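Long-range contact in phosphoinositol-specific phospholipase C (Pseudomonas sp., PDB 5FYP), which probably cleaves phosphoinositides between the glycerol and phosphate groups, as a calcium-dependent phospholipase C: residues A[17-26]-A[258-269]. Sequence-based numbering, arbitrary orientation.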
# COMPACT_ATOMS: atom_id res chain seq x y z
N PHE A 17 8.37 -9.21 -7.38
CA PHE A 17 7.19 -8.82 -6.62
C PHE A 17 5.99 -8.50 -7.50
O PHE A 17 4.85 -8.80 -7.14
CB PHE A 17 7.55 -7.64 -5.72
CG PHE A 17 6.48 -7.25 -4.72
CD1 PHE A 17 6.19 -8.06 -3.65
CD2 PHE A 17 5.76 -6.07 -4.86
CE1 PHE A 17 5.22 -7.70 -2.73
CE2 PHE A 17 4.79 -5.71 -3.94
CZ PHE A 17 4.51 -6.51 -2.87
N ASN A 18 6.25 -7.86 -8.64
CA ASN A 18 5.19 -7.53 -9.59
C ASN A 18 4.55 -8.74 -10.26
O ASN A 18 3.48 -8.61 -10.85
CB ASN A 18 5.68 -6.53 -10.63
CG ASN A 18 6.87 -7.06 -11.39
OD1 ASN A 18 7.94 -7.32 -10.80
ND2 ASN A 18 6.75 -7.13 -12.70
N GLY A 19 5.22 -9.90 -10.19
CA GLY A 19 4.64 -11.15 -10.70
C GLY A 19 3.92 -11.98 -9.68
O GLY A 19 3.58 -13.14 -9.99
N ILE A 20 3.65 -11.42 -8.50
CA ILE A 20 3.00 -12.14 -7.41
C ILE A 20 1.60 -11.56 -7.18
O ILE A 20 1.42 -10.34 -7.07
CB ILE A 20 3.84 -12.07 -6.13
CG1 ILE A 20 5.24 -12.66 -6.34
CG2 ILE A 20 3.12 -12.75 -4.98
CD1 ILE A 20 6.17 -12.48 -5.18
N ALA A 21 0.63 -12.46 -7.09
CA ALA A 21 -0.75 -12.15 -6.73
C ALA A 21 -0.96 -12.44 -5.24
O ALA A 21 -0.50 -13.46 -4.71
CB ALA A 21 -1.73 -12.97 -7.53
N GLN A 22 -1.73 -11.57 -4.60
CA GLN A 22 -2.02 -11.66 -3.19
C GLN A 22 -3.48 -11.39 -2.89
O GLN A 22 -4.10 -10.48 -3.48
CB GLN A 22 -1.23 -10.61 -2.39
CG GLN A 22 0.26 -10.63 -2.58
CD GLN A 22 0.94 -9.71 -1.59
OE1 GLN A 22 0.61 -9.69 -0.39
NE2 GLN A 22 1.91 -8.96 -2.07
N VAL A 23 -3.97 -12.06 -1.87
CA VAL A 23 -5.16 -11.61 -1.13
C VAL A 23 -4.69 -10.51 -0.17
O VAL A 23 -3.74 -10.70 0.60
CB VAL A 23 -5.75 -12.77 -0.32
CG1 VAL A 23 -6.95 -12.32 0.50
CG2 VAL A 23 -6.15 -13.92 -1.25
N ALA A 24 -5.37 -9.38 -0.23
CA ALA A 24 -5.14 -8.24 0.66
C ALA A 24 -6.38 -8.04 1.50
O ALA A 24 -7.49 -8.44 1.14
CB ALA A 24 -4.84 -6.99 -0.16
N CYS A 25 -6.22 -7.37 2.64
CA CYS A 25 -7.39 -7.00 3.41
C CYS A 25 -8.04 -5.76 2.81
O CYS A 25 -7.44 -5.07 2.04
CB CYS A 25 -7.05 -6.75 4.87
SG CYS A 25 -6.56 -5.07 5.25
N HIS A 26 -9.27 -5.49 3.21
CA HIS A 26 -9.92 -4.22 2.96
C HIS A 26 -10.33 -3.64 4.32
O HIS A 26 -11.17 -4.22 5.02
CB HIS A 26 -11.13 -4.39 2.04
CG HIS A 26 -11.71 -3.09 1.56
ND1 HIS A 26 -12.67 -3.06 0.59
CD2 HIS A 26 -11.47 -1.80 1.88
CE1 HIS A 26 -13.02 -1.81 0.36
NE2 HIS A 26 -12.31 -1.03 1.13
N ILE A 258 2.30 -2.11 -9.41
CA ILE A 258 1.53 -2.97 -8.52
C ILE A 258 0.09 -2.49 -8.49
O ILE A 258 -0.21 -1.38 -7.98
CB ILE A 258 2.12 -3.03 -7.12
CG1 ILE A 258 3.60 -3.39 -7.13
CG2 ILE A 258 1.32 -3.98 -6.24
CD1 ILE A 258 3.94 -4.68 -7.83
N GLY A 259 -0.82 -3.30 -9.03
CA GLY A 259 -2.25 -2.97 -9.07
C GLY A 259 -2.99 -3.52 -7.90
O GLY A 259 -2.82 -4.69 -7.56
N ARG A 260 -3.86 -2.69 -7.33
CA ARG A 260 -4.77 -3.11 -6.25
C ARG A 260 -6.19 -2.87 -6.71
O ARG A 260 -6.50 -1.80 -7.27
CB ARG A 260 -4.50 -2.34 -4.97
CG ARG A 260 -5.38 -2.76 -3.80
CD ARG A 260 -4.79 -2.30 -2.47
NE ARG A 260 -5.59 -2.61 -1.30
CZ ARG A 260 -6.62 -1.91 -0.92
NH1 ARG A 260 -7.07 -0.90 -1.66
NH2 ARG A 260 -7.25 -2.24 0.22
N VAL A 261 -7.05 -3.87 -6.48
CA VAL A 261 -8.49 -3.77 -6.78
C VAL A 261 -9.27 -3.96 -5.50
O VAL A 261 -9.11 -5.00 -4.82
CB VAL A 261 -8.94 -4.77 -7.83
CG1 VAL A 261 -10.46 -4.77 -7.98
CG2 VAL A 261 -8.28 -4.46 -9.16
N TRP A 262 -10.12 -3.00 -5.17
CA TRP A 262 -10.97 -3.05 -3.99
C TRP A 262 -12.44 -3.04 -4.40
O TRP A 262 -12.79 -2.59 -5.49
CB TRP A 262 -10.63 -1.87 -3.05
CG TRP A 262 -10.79 -0.53 -3.68
CD1 TRP A 262 -9.87 0.16 -4.38
CD2 TRP A 262 -11.98 0.26 -3.69
NE1 TRP A 262 -10.41 1.33 -4.85
CE2 TRP A 262 -11.70 1.42 -4.41
CE3 TRP A 262 -13.25 0.09 -3.13
CZ2 TRP A 262 -12.66 2.43 -4.62
CZ3 TRP A 262 -14.21 1.09 -3.32
CH2 TRP A 262 -13.91 2.23 -4.07
N GLY A 263 -13.28 -3.58 -3.51
CA GLY A 263 -14.71 -3.60 -3.72
C GLY A 263 -15.23 -4.75 -4.54
O GLY A 263 -16.41 -4.74 -4.88
N ASP A 264 -14.39 -5.72 -4.85
CA ASP A 264 -14.78 -6.81 -5.77
C ASP A 264 -14.82 -8.15 -5.03
O ASP A 264 -14.41 -9.17 -5.56
CB ASP A 264 -13.84 -6.87 -6.97
CG ASP A 264 -14.43 -7.58 -8.16
OD1 ASP A 264 -15.68 -7.53 -8.34
OD2 ASP A 264 -13.66 -8.12 -8.98
N ASP A 265 -15.45 -8.14 -3.87
CA ASP A 265 -15.40 -9.28 -2.96
C ASP A 265 -16.08 -10.56 -3.43
O ASP A 265 -15.80 -11.63 -2.90
CB ASP A 265 -16.04 -8.89 -1.61
CG ASP A 265 -15.25 -7.79 -0.93
OD1 ASP A 265 -15.36 -6.63 -1.44
OD2 ASP A 265 -14.51 -8.09 0.01
N GLU A 266 -17.02 -10.45 -4.36
CA GLU A 266 -17.78 -11.64 -4.81
C GLU A 266 -17.08 -12.35 -5.95
O GLU A 266 -17.58 -13.36 -6.41
CB GLU A 266 -19.19 -11.26 -5.16
CG GLU A 266 -20.05 -10.99 -3.92
CD GLU A 266 -19.74 -9.71 -3.18
OE1 GLU A 266 -19.80 -8.62 -3.80
OE2 GLU A 266 -19.50 -9.78 -1.97
N VAL A 267 -15.92 -11.86 -6.35
CA VAL A 267 -15.05 -12.51 -7.33
C VAL A 267 -13.89 -13.17 -6.59
O VAL A 267 -13.29 -12.58 -5.71
CB VAL A 267 -14.59 -11.49 -8.38
CG1 VAL A 267 -13.53 -12.07 -9.31
CG2 VAL A 267 -15.80 -11.00 -9.17
N SER A 268 -13.62 -14.43 -6.92
CA SER A 268 -12.64 -15.22 -6.20
C SER A 268 -11.21 -14.77 -6.43
O SER A 268 -10.90 -14.08 -7.42
CB SER A 268 -12.74 -16.68 -6.62
OG SER A 268 -12.22 -16.83 -7.93
N PHE A 269 -10.34 -15.21 -5.54
CA PHE A 269 -8.91 -14.94 -5.70
C PHE A 269 -8.41 -15.52 -7.00
O PHE A 269 -7.68 -14.86 -7.77
CB PHE A 269 -8.12 -15.46 -4.49
CG PHE A 269 -6.62 -15.23 -4.53
CD1 PHE A 269 -6.07 -14.03 -4.99
CD2 PHE A 269 -5.77 -16.20 -4.03
CE1 PHE A 269 -4.69 -13.86 -4.97
CE2 PHE A 269 -4.40 -16.03 -4.01
CZ PHE A 269 -3.86 -14.85 -4.49
O HOH W 1 -4.86 -3.89 1.49
O HOH W 2 -13.15 -5.17 -1.12
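Strands 20-25 and 258-262 run parallel but do not pair: at their N-terminal ends the CA atoms of N18, in the 3-10 turn before the first strand, and I258 are 5.9 Å apart, and after W262 the chain swings through a type I turn, D264 to V267, to bring F269 over strand 20-25. There V23 CG2 sits above the centre of the F269 ring, 3.6 Å from its centroid, a CH-pi contact, while A21 O lies near the ring's edge. F269 CG is anti to the backbone N (chi1 -179°), which swings the ring back over the strand. Replacing F269 with an alanine would probably leave the V23 methyl without its aromatic face and open a gap beside A21. At the other end, I258 CD1 reaches N18 CA at 3.6 Å and lies 3.8 Å from F17 CD2. R260, extended from CG to NE, makes a weak, bent hydrogen bond (149° at the hydrogen) from NH2 to C25 O, near the guanidinium plane; water 1 also links that carbonyl to NE, and E48, a calcium ligand, takes NH2 in a salt bridge. W262 CB lies over one face of H26, toward its rim, and water 2 joins H26 ND1 (2.8 Å), G263 N and D265 OD1. The sheet order 258-262, 279-282, 20-25, late strands beside the first, is consistent with the family's TIM-barrel fold; strand 238-242 flanks 258-262 beyond, and helix 269-274 starts at F269.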